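Local coordinates for protein flavohemoglobin (Malassezia yamatoensis, PDB 6O0A) that probably detoxifies nitric oxide, passing electrons from a nicotinamide nucleotide through its bound FAD to the heme of a globin domain, at residues Gly110-Glu115 / Lys160-Gln165; Lys184-Met189 / Glu320-Gly325; Gln206-Tyr211 / Thr232-Ala237; Leu283-Ala286 / Pro292-Ala295. One frame throughout, in Å; residues are numbered along the deposited sequence. Where two conformers were deposited one is given.

In the fold
Contact 1 lies in the globin part, partly buried beside the heme, and it is the one contact of the four in which the two segments are joined by a direct hydrogen bond. Contacts 2 and 3 meet in one antiparallel sheet: Met-189 N lies 2.8 Å from Ile-236 O, and Asp-188 pairs with Arg-235. Contact 3 is wholly buried and apolar apart from one guanidinium. Contact 2, partly buried, is watery at one end and joins the flavin and nucleotide domains. Contact 4 is a buried hydrocarbon contact inside the nucleotide domain; Leu-294 meets Leu-323 of contact 2. The centres of contacts 1 and 2 are about 33 Å apart, on opposite sides of the chain's centre.

Contact 1: residues Gly110-Glu115 / Lys160-Gln165; sequences GLQPDE and KLYAQQ. With HEM (protoporphyrin IX containing Fe), chain C.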
# COMPACT_ATOMS: atom_id res chain seq x y z
N GLY A 110 -9.94 7.18 -5.68
CA GLY A 110 -10.71 8.29 -6.21
C GLY A 110 -11.43 9.11 -5.17
O GLY A 110 -12.43 9.76 -5.49
N LEU A 111 -10.94 9.11 -3.94
CA LEU A 111 -11.63 9.80 -2.85
C LEU A 111 -11.75 11.29 -3.11
O LEU A 111 -10.77 11.97 -3.40
CB LEU A 111 -10.89 9.56 -1.54
CG LEU A 111 -11.50 10.26 -0.32
CD1 LEU A 111 -12.94 9.79 -0.11
CD2 LEU A 111 -10.66 10.02 0.93
N GLN A 112 -12.98 11.82 -2.96
CA GLN A 112 -13.21 13.23 -3.19
C GLN A 112 -13.39 13.98 -1.87
O GLN A 112 -13.87 13.42 -0.88
CB GLN A 112 -14.44 13.42 -4.08
CG GLN A 112 -14.29 12.72 -5.44
CD GLN A 112 -13.14 13.30 -6.25
OE1 GLN A 112 -13.06 14.51 -6.44
NE2 GLN A 112 -12.24 12.44 -6.73
N PRO A 113 -12.98 15.26 -1.84
CA PRO A 113 -12.87 15.95 -0.55
C PRO A 113 -14.16 16.04 0.24
O PRO A 113 -14.12 16.04 1.48
CB PRO A 113 -12.37 17.35 -0.94
CG PRO A 113 -11.76 17.20 -2.26
CD PRO A 113 -12.47 16.07 -2.96
N ASP A 114 -15.32 16.10 -0.43
CA ASP A 114 -16.59 16.20 0.29
C ASP A 114 -16.84 15.02 1.20
O ASP A 114 -17.59 15.14 2.19
CB ASP A 114 -17.75 16.34 -0.69
CG ASP A 114 -17.83 17.72 -1.32
OD1 ASP A 114 -17.04 18.61 -0.91
OD2 ASP A 114 -18.68 17.92 -2.21
N GLU A 115 -16.25 13.86 0.91
CA GLU A 115 -16.54 12.69 1.73
C GLU A 115 -15.89 12.76 3.11
O GLU A 115 -16.24 11.96 3.98
CB GLU A 115 -16.15 11.40 1.01
CG GLU A 115 -16.88 11.21 -0.32
CD GLU A 115 -18.37 10.91 -0.18
OE1 GLU A 115 -18.91 10.92 0.95
OE2 GLU A 115 -19.00 10.64 -1.22
N LYS A 160 -3.05 17.56 -4.97
CA LYS A 160 -1.81 17.62 -5.74
C LYS A 160 -1.61 16.35 -6.56
O LYS A 160 -1.10 16.41 -7.69
CB LYS A 160 -0.62 17.85 -4.81
CG LYS A 160 -0.65 19.20 -4.10
CD LYS A 160 0.58 19.39 -3.22
CE LYS A 160 0.59 20.75 -2.55
NZ LYS A 160 0.59 21.85 -3.55
N LEU A 161 -1.97 15.20 -6.00
CA LEU A 161 -1.84 13.94 -6.74
C LEU A 161 -2.74 13.92 -7.96
O LEU A 161 -2.33 13.51 -9.05
CB LEU A 161 -2.14 12.75 -5.82
CG LEU A 161 -1.15 12.47 -4.69
CD1 LEU A 161 -1.71 11.48 -3.69
CD2 LEU A 161 0.15 11.93 -5.28
N TYR A 162 -4.00 14.35 -7.79
CA TYR A 162 -4.92 14.39 -8.91
C TYR A 162 -4.44 15.33 -10.00
O TYR A 162 -4.64 15.06 -11.19
CB TYR A 162 -6.31 14.81 -8.43
CG TYR A 162 -7.02 13.80 -7.57
CD1 TYR A 162 -6.92 12.43 -7.83
CD2 TYR A 162 -7.81 14.21 -6.49
CE1 TYR A 162 -7.58 11.51 -7.04
CE2 TYR A 162 -8.48 13.28 -5.70
CZ TYR A 162 -8.35 11.94 -5.98
OH TYR A 162 -9.01 11.00 -5.20
N ALA A 163 -3.77 16.43 -9.62
CA ALA A 163 -3.29 17.39 -10.61
C ALA A 163 -2.18 16.82 -11.47
O ALA A 163 -1.91 17.37 -12.55
CB ALA A 163 -2.81 18.67 -9.93
N GLN A 164 -1.53 15.74 -11.04
CA GLN A 164 -0.45 15.15 -11.83
C GLN A 164 -0.95 14.21 -12.92
O GLN A 164 -0.14 13.76 -13.75
CB GLN A 164 0.51 14.38 -10.91
CG GLN A 164 1.19 15.24 -9.85
CD GLN A 164 2.17 14.44 -9.02
OE1 GLN A 164 1.77 13.72 -8.09
NE2 GLN A 164 3.45 14.54 -9.34
N GLN A 165 -2.25 13.91 -12.96
CA GLN A 165 -2.74 12.87 -13.86
C GLN A 165 -2.93 13.39 -15.28
O GLN A 165 -3.16 14.58 -15.53
CB GLN A 165 -4.06 12.31 -13.36
CG GLN A 165 -3.97 11.77 -11.96
CD GLN A 165 -2.83 10.79 -11.84
OE1 GLN A 165 -2.77 9.81 -12.58
NE2 GLN A 165 -1.91 11.07 -10.93
CHA HEM C . -7.80 3.54 3.84
CHB HEM C . -7.18 7.08 7.13
CHC HEM C . -10.97 9.47 5.26
CHD HEM C . -11.96 5.65 2.45
C1A HEM C . -7.29 4.30 4.87
C2A HEM C . -6.13 3.98 5.68
C3A HEM C . -5.96 4.95 6.58
C4A HEM C . -7.02 5.93 6.39
CMA HEM C . -4.86 5.04 7.65
CAA HEM C . -5.25 2.73 5.49
CBA HEM C . -4.18 3.15 4.49
CGA HEM C . -3.29 1.97 4.16
O1A HEM C . -3.82 0.89 3.82
O2A HEM C . -2.04 2.12 4.23
C1B HEM C . -8.14 8.05 6.91
C2B HEM C . -8.30 9.28 7.66
C3B HEM C . -9.36 9.94 7.15
C4B HEM C . -9.89 9.15 6.06
CMB HEM C . -7.38 9.68 8.83
CAB HEM C . -9.96 11.31 7.57
CBB HEM C . -9.33 12.22 8.33
C1C HEM C . -11.58 8.62 4.37
C2C HEM C . -12.82 8.90 3.68
C3C HEM C . -13.10 7.84 2.89
C4C HEM C . -12.05 6.87 3.08
CMC HEM C . -13.59 10.22 3.84
CAC HEM C . -14.32 7.59 1.96
CBC HEM C . -15.53 8.13 2.19
C1D HEM C . -10.92 4.76 2.59
C2D HEM C . -10.83 3.49 1.90
C3D HEM C . -9.70 2.90 2.28
C4D HEM C . -9.01 3.77 3.21
CMD HEM C . -11.89 2.95 0.92
CAD HEM C . -9.20 1.52 1.79
CBD HEM C . -9.35 0.53 2.95
CGD HEM C . -10.77 0.04 3.09
O1D HEM C . -11.38 -0.37 2.07
O2D HEM C . -11.30 0.05 4.24
NA HEM C . -7.80 5.50 5.34
NB HEM C . -9.13 8.00 5.95
NC HEM C . -11.13 7.38 3.98
ND HEM C . -9.79 4.91 3.37
FE HEM C . -9.30 6.58 4.48
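Tyr-162, near the end of helix 137-163, reaches the backbone of Leu-111 in the turn between helices 96-108 and 115-131, which corresponds to the FG corner of the globin fold. CB points toward the turn, and chi1 of -69° puts CG opposite the carbonyl carbon and sends the ring out toward the loop. The side chain also touches Ala-107 and Tyr-265. Farther out, CE2 and CZ each come within 3.5 Å of Leu-111 O, which sits at the ring edge and in its plane. At the tip, OH donates to Leu-111 O at 2.7 Å, approaching from above the carbonyl plane, 37° out of it. Leu-111 N is also near this hydroxyl, but the angle is too poor for a bond.

Gln-112 crosses the ring obliquely, its amide tilted 22° from the ring plane, and NE2 stops 3.9 Å from Tyr-162 OH. That amide is used within the turn instead: NE2 donates to Gly-110 O at 3.0 Å. Gly-110 itself, with positive phi, closes the preceding helix in a Schellman motif.

The carbonyl gripped by the tyrosine belongs to a heme-pocket residue. Leu-111 turns its isobutyl group away from Tyr-162 onto the porphyrin, where CD1 lies 3.3 Å from heme CAC and CD2 lies 3.7 Å from heme C2C.

Contact 2: residues Lys184-Met189 / Glu320-Gly325; sequences KDVVDM and EAPLRG
The chain from Lys-184 to Asp-188 runs within 13° of the direction from Glu-320 to Leu-323, with the CA atoms of Val-186 and Pro-322 6.8 Å apart and those of Asp-188 and Leu-323 opening to 8.7 Å. At this spacing the two segments meet through side chains and water.

Lys-184 and Glu-320 cross at the exposed end. Lys-184 CD lies 3.8 Å from Glu-320 OE1; past it the chain bends (chi3 -78°), and NZ stays beyond salt-bridge range. A water fills the gap: it accepts from Lys-184 NZ at 2.8 Å and donates to Glu-320 OE1 at 2.9 Å. The other carboxylate oxygen, OE2, is bonded to Ser-317. A second water donates to both Asp-185 OD1 and Glu-320 O, tying a side chain of one segment to the backbone of the other.

Midway the contact turns apolar. Val-186 points both methyls at the proline ring, CG2 standing 4.1 Å from Pro-322 CB and CG1 about as near, and the two side chains cross at about a right angle. Beyond it, Leu-323 CD2 rests 4.0 Å from Asp-188 OD2, an oxygen whose polar partner is Arg-235.

Leu-323 holds the N-cap position of helix 324-332 in the nucleotide domain, and its side chain also touches Arg-235 and Leu-227. Strand 186-193, in the flavin domain, lies between strands 171-181 and 234-239, so the contact spans the domain interface.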
# COMPACT_ATOMS: atom_id res chain seq x y z
N LYS A 184 1.73 -22.13 -9.58
CA LYS A 184 0.50 -22.83 -9.20
C LYS A 184 -0.58 -21.86 -8.74
O LYS A 184 -1.77 -22.21 -8.82
CB LYS A 184 0.77 -23.86 -8.09
CG LYS A 184 1.13 -23.25 -6.74
CD LYS A 184 1.72 -24.29 -5.77
CE LYS A 184 0.66 -25.16 -5.15
NZ LYS A 184 1.25 -26.09 -4.13
N ASP A 185 -0.22 -20.67 -8.27
CA ASP A 185 -1.25 -19.76 -7.78
C ASP A 185 -1.07 -18.30 -8.21
O ASP A 185 -1.77 -17.43 -7.65
CB ASP A 185 -1.36 -19.83 -6.24
CG ASP A 185 -0.08 -19.45 -5.53
OD1 ASP A 185 0.93 -19.12 -6.20
OD2 ASP A 185 -0.08 -19.48 -4.29
N VAL A 186 -0.21 -18.00 -9.17
CA VAL A 186 -0.01 -16.62 -9.62
C VAL A 186 -0.37 -16.52 -11.10
O VAL A 186 0.08 -17.33 -11.91
CB VAL A 186 1.44 -16.15 -9.39
CG1 VAL A 186 1.63 -14.77 -9.99
CG2 VAL A 186 1.74 -16.13 -7.89
N VAL A 187 -1.16 -15.50 -11.44
CA VAL A 187 -1.57 -15.23 -12.82
C VAL A 187 -1.05 -13.84 -13.21
O VAL A 187 -1.34 -12.85 -12.53
CB VAL A 187 -3.09 -15.33 -12.99
CG1 VAL A 187 -3.49 -15.04 -14.43
CG2 VAL A 187 -3.57 -16.72 -12.57
N ASP A 188 -0.27 -13.81 -14.29
CA ASP A 188 0.33 -12.60 -14.85
C ASP A 188 -0.60 -12.04 -15.92
O ASP A 188 -0.88 -12.73 -16.92
CB ASP A 188 1.71 -13.00 -15.41
CG ASP A 188 2.49 -11.83 -16.01
OD1 ASP A 188 2.03 -10.68 -15.96
OD2 ASP A 188 3.60 -12.09 -16.55
N MET A 189 -1.13 -10.83 -15.70
CA MET A 189 -2.23 -10.29 -16.49
C MET A 189 -1.82 -8.98 -17.14
O MET A 189 -1.28 -8.10 -16.47
CB MET A 189 -3.46 -10.08 -15.60
CG MET A 189 -3.83 -11.37 -14.87
SD MET A 189 -5.26 -11.14 -13.78
CE MET A 189 -6.56 -10.94 -14.99
N GLU A 320 7.85 -22.35 -7.56
CA GLU A 320 6.83 -21.47 -7.03
C GLU A 320 7.27 -20.01 -6.95
O GLU A 320 6.50 -19.17 -6.48
CB GLU A 320 6.39 -21.95 -5.64
CG GLU A 320 5.59 -23.24 -5.66
CD GLU A 320 5.44 -23.82 -4.26
OE1 GLU A 320 4.59 -23.32 -3.50
OE2 GLU A 320 6.20 -24.74 -3.92
N ALA A 321 8.49 -19.69 -7.41
CA ALA A 321 8.98 -18.31 -7.38
C ALA A 321 8.39 -17.52 -8.55
O ALA A 321 8.82 -17.72 -9.70
CB ALA A 321 10.51 -18.29 -7.45
N PRO A 322 7.43 -16.64 -8.31
CA PRO A 322 6.79 -15.95 -9.45
C PRO A 322 7.77 -14.99 -10.11
O PRO A 322 8.48 -14.25 -9.44
CB PRO A 322 5.61 -15.20 -8.81
CG PRO A 322 5.96 -15.05 -7.39
CD PRO A 322 6.87 -16.21 -7.02
N LEU A 323 7.81 -15.04 -11.44
CA LEU A 323 8.55 -14.09 -12.26
C LEU A 323 10.06 -14.20 -12.06
O LEU A 323 10.80 -13.27 -12.41
CB LEU A 323 8.09 -12.65 -12.00
CG LEU A 323 6.57 -12.50 -12.14
CD1 LEU A 323 6.18 -11.03 -11.93
CD2 LEU A 323 6.08 -13.01 -13.50
N ARG A 324 10.54 -15.32 -11.53
CA ARG A 324 11.98 -15.47 -11.30
C ARG A 324 12.77 -15.37 -12.60
O ARG A 324 13.81 -14.71 -12.65
CB ARG A 324 12.28 -16.79 -10.60
CG ARG A 324 13.77 -17.13 -10.56
CD ARG A 324 14.05 -18.17 -9.47
NE ARG A 324 15.47 -18.50 -9.42
CZ ARG A 324 16.03 -19.45 -10.16
NH1 ARG A 324 15.28 -20.16 -11.00
NH2 ARG A 324 17.33 -19.70 -10.06
N GLY A 325 12.31 -16.05 -13.65
CA GLY A 325 13.05 -16.02 -14.90
C GLY A 325 13.24 -14.60 -15.42
O GLY A 325 14.34 -14.22 -15.81
O HOH W 1 2.52 -24.78 -2.01
O HOH W 2 3.67 -18.84 -6.39

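Contact 3: residues Gln206-Tyr211 / Thr232-Ala237; sequences QYISIY and TQRRIA. With FAD (flavin-adenine dinucleotide), chain B.
Ile-208 CG2 approaches the guanidinium of Arg-234 obliquely, 4.3 Å from NE; the polar end of that arginine goes on to bond Thr-200 O. The ring of Tyr-207, whose CB points away from 232-237, takes the flavin instead: methyl C7M of FAD sits over one face, 3.4 Å from Tyr-207 CD2. At the pyrimidine end of the isoalloxazine, FAD N3 donates to Ala-237 O at 3.0 Å with an N-H...O angle of 144°. Each segment therefore supplies a residue to the FAD pocket.

Strands 207-211 and 234-237 are not neighbours in their six-stranded antiparallel sheet. Their axes pass 8.9 Å apart at 85°, consistent with packing across the interior of the antiparallel barrel known from flavin domains of the ferredoxin reductase family. Side chains fill that gap. In Ile-208 a chi1 of 46° tucks CG1 over the backbone, and from there CD1 reaches Ile-236 CG2 at 3.9 Å, the two chains crossing at about a right angle. Ile-236 and Ile-210 both touch Phe-224 of strand 219-225, and Ile-208 also packs on Ile-261 of strand 258-262.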
# COMPACT_ATOMS: atom_id res chain seq x y z
N GLN A 206 4.97 1.87 -8.32
CA GLN A 206 3.59 2.28 -8.10
C GLN A 206 2.63 1.13 -8.37
O GLN A 206 2.96 0.11 -8.98
CB GLN A 206 3.24 3.50 -8.95
CG GLN A 206 3.98 4.77 -8.52
CD GLN A 206 3.46 6.01 -9.20
OE1 GLN A 206 3.25 6.01 -10.42
NE2 GLN A 206 3.23 7.06 -8.43
N TYR A 207 1.40 1.31 -7.90
CA TYR A 207 0.34 0.33 -8.00
C TYR A 207 -0.89 0.97 -8.63
O TYR A 207 -0.99 2.20 -8.73
CB TYR A 207 -0.02 -0.24 -6.63
CG TYR A 207 -0.47 0.81 -5.63
CD1 TYR A 207 -1.79 1.24 -5.58
CD2 TYR A 207 0.42 1.37 -4.72
CE1 TYR A 207 -2.20 2.19 -4.65
CE2 TYR A 207 0.03 2.30 -3.80
CZ TYR A 207 -1.29 2.72 -3.77
OH TYR A 207 -1.66 3.66 -2.84
N ILE A 208 -1.83 0.12 -9.05
CA ILE A 208 -3.14 0.57 -9.47
C ILE A 208 -4.17 -0.15 -8.61
O ILE A 208 -3.90 -1.20 -8.03
CB ILE A 208 -3.41 0.33 -10.98
CG1 ILE A 208 -2.99 -1.08 -11.43
CG2 ILE A 208 -2.64 1.34 -11.85
CD1 ILE A 208 -3.89 -2.23 -10.99
N SER A 209 -5.36 0.43 -8.53
CA SER A 209 -6.52 -0.28 -8.04
C SER A 209 -7.31 -0.80 -9.23
O SER A 209 -7.61 -0.03 -10.16
CB SER A 209 -7.41 0.62 -7.17
OG SER A 209 -6.80 0.95 -5.93
N ILE A 210 -7.61 -2.09 -9.23
CA ILE A 210 -8.43 -2.72 -10.26
C ILE A 210 -9.75 -3.14 -9.61
O ILE A 210 -9.77 -3.54 -8.43
CB ILE A 210 -7.70 -3.90 -10.93
CG1 ILE A 210 -8.52 -4.43 -12.10
CG2 ILE A 210 -7.39 -5.00 -9.92
CD1 ILE A 210 -7.71 -5.23 -13.08
N TYR A 211 -10.83 -3.03 -10.38
CA TYR A 211 -12.20 -3.16 -9.89
C TYR A 211 -12.90 -4.33 -10.57
O TYR A 211 -12.86 -4.45 -11.80
CB TYR A 211 -12.99 -1.87 -10.14
CG TYR A 211 -12.51 -0.69 -9.35
CD1 TYR A 211 -11.29 -0.07 -9.66
CD2 TYR A 211 -13.25 -0.19 -8.29
CE1 TYR A 211 -10.83 1.02 -8.92
CE2 TYR A 211 -12.81 0.90 -7.56
CZ TYR A 211 -11.59 1.49 -7.87
OH TYR A 211 -11.15 2.57 -7.13
N THR A 232 1.46 1.54 -23.27
CA THR A 232 0.04 1.41 -23.57
C THR A 232 -0.64 0.32 -22.76
O THR A 232 -1.81 -0.01 -23.04
CB THR A 232 -0.13 1.14 -25.06
OG1 THR A 232 0.68 0.01 -25.40
CG2 THR A 232 0.32 2.34 -25.87
N GLN A 233 0.04 -0.25 -21.76
CA GLN A 233 -0.45 -1.40 -21.01
C GLN A 233 -0.35 -1.17 -19.50
O GLN A 233 0.49 -0.41 -19.02
CB GLN A 233 0.34 -2.67 -21.38
CG GLN A 233 0.22 -3.01 -22.84
CD GLN A 233 1.17 -4.11 -23.26
OE1 GLN A 233 2.25 -4.28 -22.67
NE2 GLN A 233 0.78 -4.86 -24.27
N ARG A 234 -1.22 -1.87 -18.76
CA ARG A 234 -1.06 -2.07 -17.32
C ARG A 234 -0.90 -3.56 -17.08
O ARG A 234 -1.78 -4.34 -17.47
CB ARG A 234 -2.25 -1.53 -16.53
CG ARG A 234 -2.52 -0.05 -16.74
CD ARG A 234 -1.45 0.81 -16.08
NE ARG A 234 -1.92 2.19 -16.01
CZ ARG A 234 -1.14 3.27 -16.13
NH1 ARG A 234 0.17 3.14 -16.32
NH2 ARG A 234 -1.68 4.47 -16.07
N ARG A 235 0.20 -3.96 -16.46
CA ARG A 235 0.49 -5.36 -16.20
C ARG A 235 0.64 -5.58 -14.71
O ARG A 235 1.30 -4.80 -14.02
CB ARG A 235 1.76 -5.79 -16.93
CG ARG A 235 2.17 -7.22 -16.63
CD ARG A 235 3.56 -7.50 -17.20
NE ARG A 235 4.05 -8.80 -16.74
CZ ARG A 235 5.35 -9.08 -16.61
NH1 ARG A 235 6.25 -8.15 -16.89
NH2 ARG A 235 5.73 -10.28 -16.21
N ILE A 236 0.00 -6.65 -14.20
CA ILE A 236 0.02 -7.01 -12.79
C ILE A 236 0.10 -8.52 -12.68
O ILE A 236 -0.33 -9.26 -13.57
CB ILE A 236 -1.22 -6.47 -12.03
CG1 ILE A 236 -2.50 -7.07 -12.64
CG2 ILE A 236 -1.24 -4.94 -12.06
CD1 ILE A 236 -3.79 -6.64 -11.90
N ALA A 237 0.64 -9.00 -11.56
CA ALA A 237 0.69 -10.43 -11.25
C ALA A 237 -0.04 -10.66 -9.94
O ALA A 237 0.36 -10.12 -8.90
CB ALA A 237 2.14 -10.93 -11.15
PA FAD B . -9.38 -10.06 0.73
O1A FAD B . -10.80 -10.33 0.41
O2A FAD B . -8.99 -8.61 0.77
O5B FAD B . -9.02 -10.74 2.13
C5B FAD B . -7.75 -10.45 2.76
C4B FAD B . -7.77 -11.20 4.07
O4B FAD B . -8.89 -10.74 4.86
C3B FAD B . -7.97 -12.70 3.96
O3B FAD B . -6.74 -13.39 3.73
C2B FAD B . -8.54 -13.04 5.34
O2B FAD B . -7.51 -13.19 6.32
C1B FAD B . -9.38 -11.80 5.66
N9A FAD B . -10.80 -11.97 5.39
C8A FAD B . -11.40 -12.03 4.16
N7A FAD B . -12.69 -12.26 4.21
C5A FAD B . -12.96 -12.36 5.56
C6A FAD B . -14.14 -12.66 6.27
N6A FAD B . -15.32 -12.90 5.69
N1A FAD B . -14.06 -12.73 7.62
C2A FAD B . -12.88 -12.49 8.21
N3A FAD B . -11.70 -12.21 7.64
C4A FAD B . -11.81 -12.16 6.31
N1 FAD B . -1.16 -8.73 -4.30
C2 FAD B . -0.63 -9.47 -5.32
O2 FAD B . -0.94 -10.66 -5.50
N3 FAD B . 0.29 -8.88 -6.18
C4 FAD B . 0.73 -7.57 -6.12
O4 FAD B . 1.53 -7.14 -6.95
C4X FAD B . 0.16 -6.80 -5.04
N5 FAD B . 0.53 -5.55 -4.91
C5X FAD B . -0.03 -4.81 -3.87
C6 FAD B . 0.36 -3.48 -3.71
C7 FAD B . -0.17 -2.70 -2.69
C7M FAD B . 0.31 -1.28 -2.52
C8 FAD B . -1.13 -3.24 -1.83
C8M FAD B . -1.76 -2.42 -0.74
C9 FAD B . -1.51 -4.57 -1.98
C9A FAD B . -0.96 -5.37 -2.98
N10 FAD B . -1.33 -6.72 -3.15
C10 FAD B . -0.78 -7.47 -4.17
C1' FAD B . -2.37 -7.33 -2.31
C2' FAD B . -3.77 -7.16 -2.89
O2' FAD B . -4.10 -5.77 -2.94
C3' FAD B . -4.83 -7.92 -2.08
O3' FAD B . -4.73 -7.54 -0.71
C4' FAD B . -4.69 -9.44 -2.18
O4' FAD B . -4.63 -9.80 -3.56
C5' FAD B . -5.82 -10.17 -1.49
O5' FAD B . -7.07 -9.78 -2.10
P FAD B . -8.34 -10.72 -1.85
O1P FAD B . -8.24 -12.08 -2.44
O2P FAD B . -9.54 -9.97 -2.37
O3P FAD B . -8.44 -10.86 -0.27

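Contact 4: residues Leu283-Ala286 / Pro292-Ala295; sequences LICA and PVLA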
# COMPACT_ATOMS: atom_id res chain seq x y z
N LEU A 283 17.46 -5.24 -2.11
CA LEU A 283 16.03 -5.49 -2.31
C LEU A 283 15.73 -6.89 -1.78
O LEU A 283 16.29 -7.88 -2.28
CB LEU A 283 15.66 -5.36 -3.79
CG LEU A 283 16.18 -4.09 -4.48
CD1 LEU A 283 15.77 -4.09 -5.96
CD2 LEU A 283 15.64 -2.83 -3.79
N ILE A 284 14.85 -6.97 -0.78
CA ILE A 284 14.57 -8.23 -0.09
C ILE A 284 13.08 -8.49 -0.18
O ILE A 284 12.27 -7.66 0.24
CB ILE A 284 15.03 -8.18 1.37
CG1 ILE A 284 16.54 -7.92 1.45
CG2 ILE A 284 14.63 -9.46 2.09
CD1 ILE A 284 17.09 -7.85 2.87
N CYS A 285 12.70 -9.66 -0.72
CA CYS A 285 11.28 -9.93 -0.92
C CYS A 285 10.95 -11.39 -0.67
O CYS A 285 11.83 -12.26 -0.64
CB CYS A 285 10.83 -9.53 -2.34
SG CYS A 285 11.64 -10.44 -3.67
N ALA A 286 9.66 -11.65 -0.49
CA ALA A 286 9.15 -13.01 -0.34
C ALA A 286 7.90 -13.16 -1.18
O ALA A 286 7.06 -12.25 -1.24
CB ALA A 286 8.82 -13.33 1.12
N PRO A 292 7.18 -5.34 -6.84
CA PRO A 292 7.94 -4.07 -6.89
C PRO A 292 9.42 -4.27 -7.19
O PRO A 292 10.03 -3.42 -7.86
CB PRO A 292 7.72 -3.46 -5.50
CG PRO A 292 7.28 -4.58 -4.63
CD PRO A 292 6.55 -5.54 -5.52
N VAL A 293 10.01 -5.36 -6.72
CA VAL A 293 11.43 -5.62 -6.99
C VAL A 293 11.68 -5.71 -8.50
O VAL A 293 12.61 -5.09 -9.03
CB VAL A 293 11.87 -6.90 -6.25
CG1 VAL A 293 13.29 -7.31 -6.67
CG2 VAL A 293 11.81 -6.69 -4.73
N LEU A 294 10.85 -6.47 -9.21
CA LEU A 294 10.98 -6.55 -10.66
C LEU A 294 10.78 -5.19 -11.33
O LEU A 294 11.52 -4.82 -12.26
CB LEU A 294 10.00 -7.58 -11.20
CG LEU A 294 9.99 -7.72 -12.72
CD1 LEU A 294 11.38 -8.13 -13.24
CD2 LEU A 294 8.92 -8.72 -13.16
N ALA A 295 9.80 -4.41 -10.88
CA ALA A 295 9.64 -3.05 -11.40
C ALA A 295 10.91 -2.22 -11.20
O ALA A 295 11.36 -1.53 -12.11
CB ALA A 295 8.43 -2.37 -10.76
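Leu-283 starts the contact by facing Val-293 of helix 290-302, their CA atoms 6.6 Å apart. The leucine extends over the helix surface, and CD1 comes to 4.1 Å from Val-293 CG1. The two side chains run antiparallel alongside each other, and Leu-283 CB lies 4.2 Å from the other valine methyl, CG2.

Ile-284 turns the opposite way, as strand alternation requires, and packs on Phe-376 and Met-380 of helix 374-386. Cys-285 faces helix 290-302 again. Cys-285 CB lies 3.8 Å from Val-293 CG2, and chi1 of 62° swings the sulfur over the same methyl, Cys-285 SG standing 3.9 Å from it. Val-293 therefore divides its two branches between alternate strand residues, CG1 for Leu-283 and CG2 shared with Cys-285, and it also touches Ile-311 of the next strand. Ala-286 again faces helix 374-386, where it meets Phe-376.

Backbone bonds place strand 281-286 in the middle of the parallel sheet, with Leu-283 and Cys-285 joined to Ile-312 on one flank and Ile-284 to Phe-369 and Cys-371 on the other. Helices cover both faces: helix 290-302 lies against Leu-283 and Cys-285, helix 374-386 against Ile-284 and Ala-286. Together with strand 308-315, strand 281-286 and helix 290-302 form a beta-alpha-beta unit, the opening unit of the Rossmann-like domain that in this family probably receives the nicotinamide nucleotide.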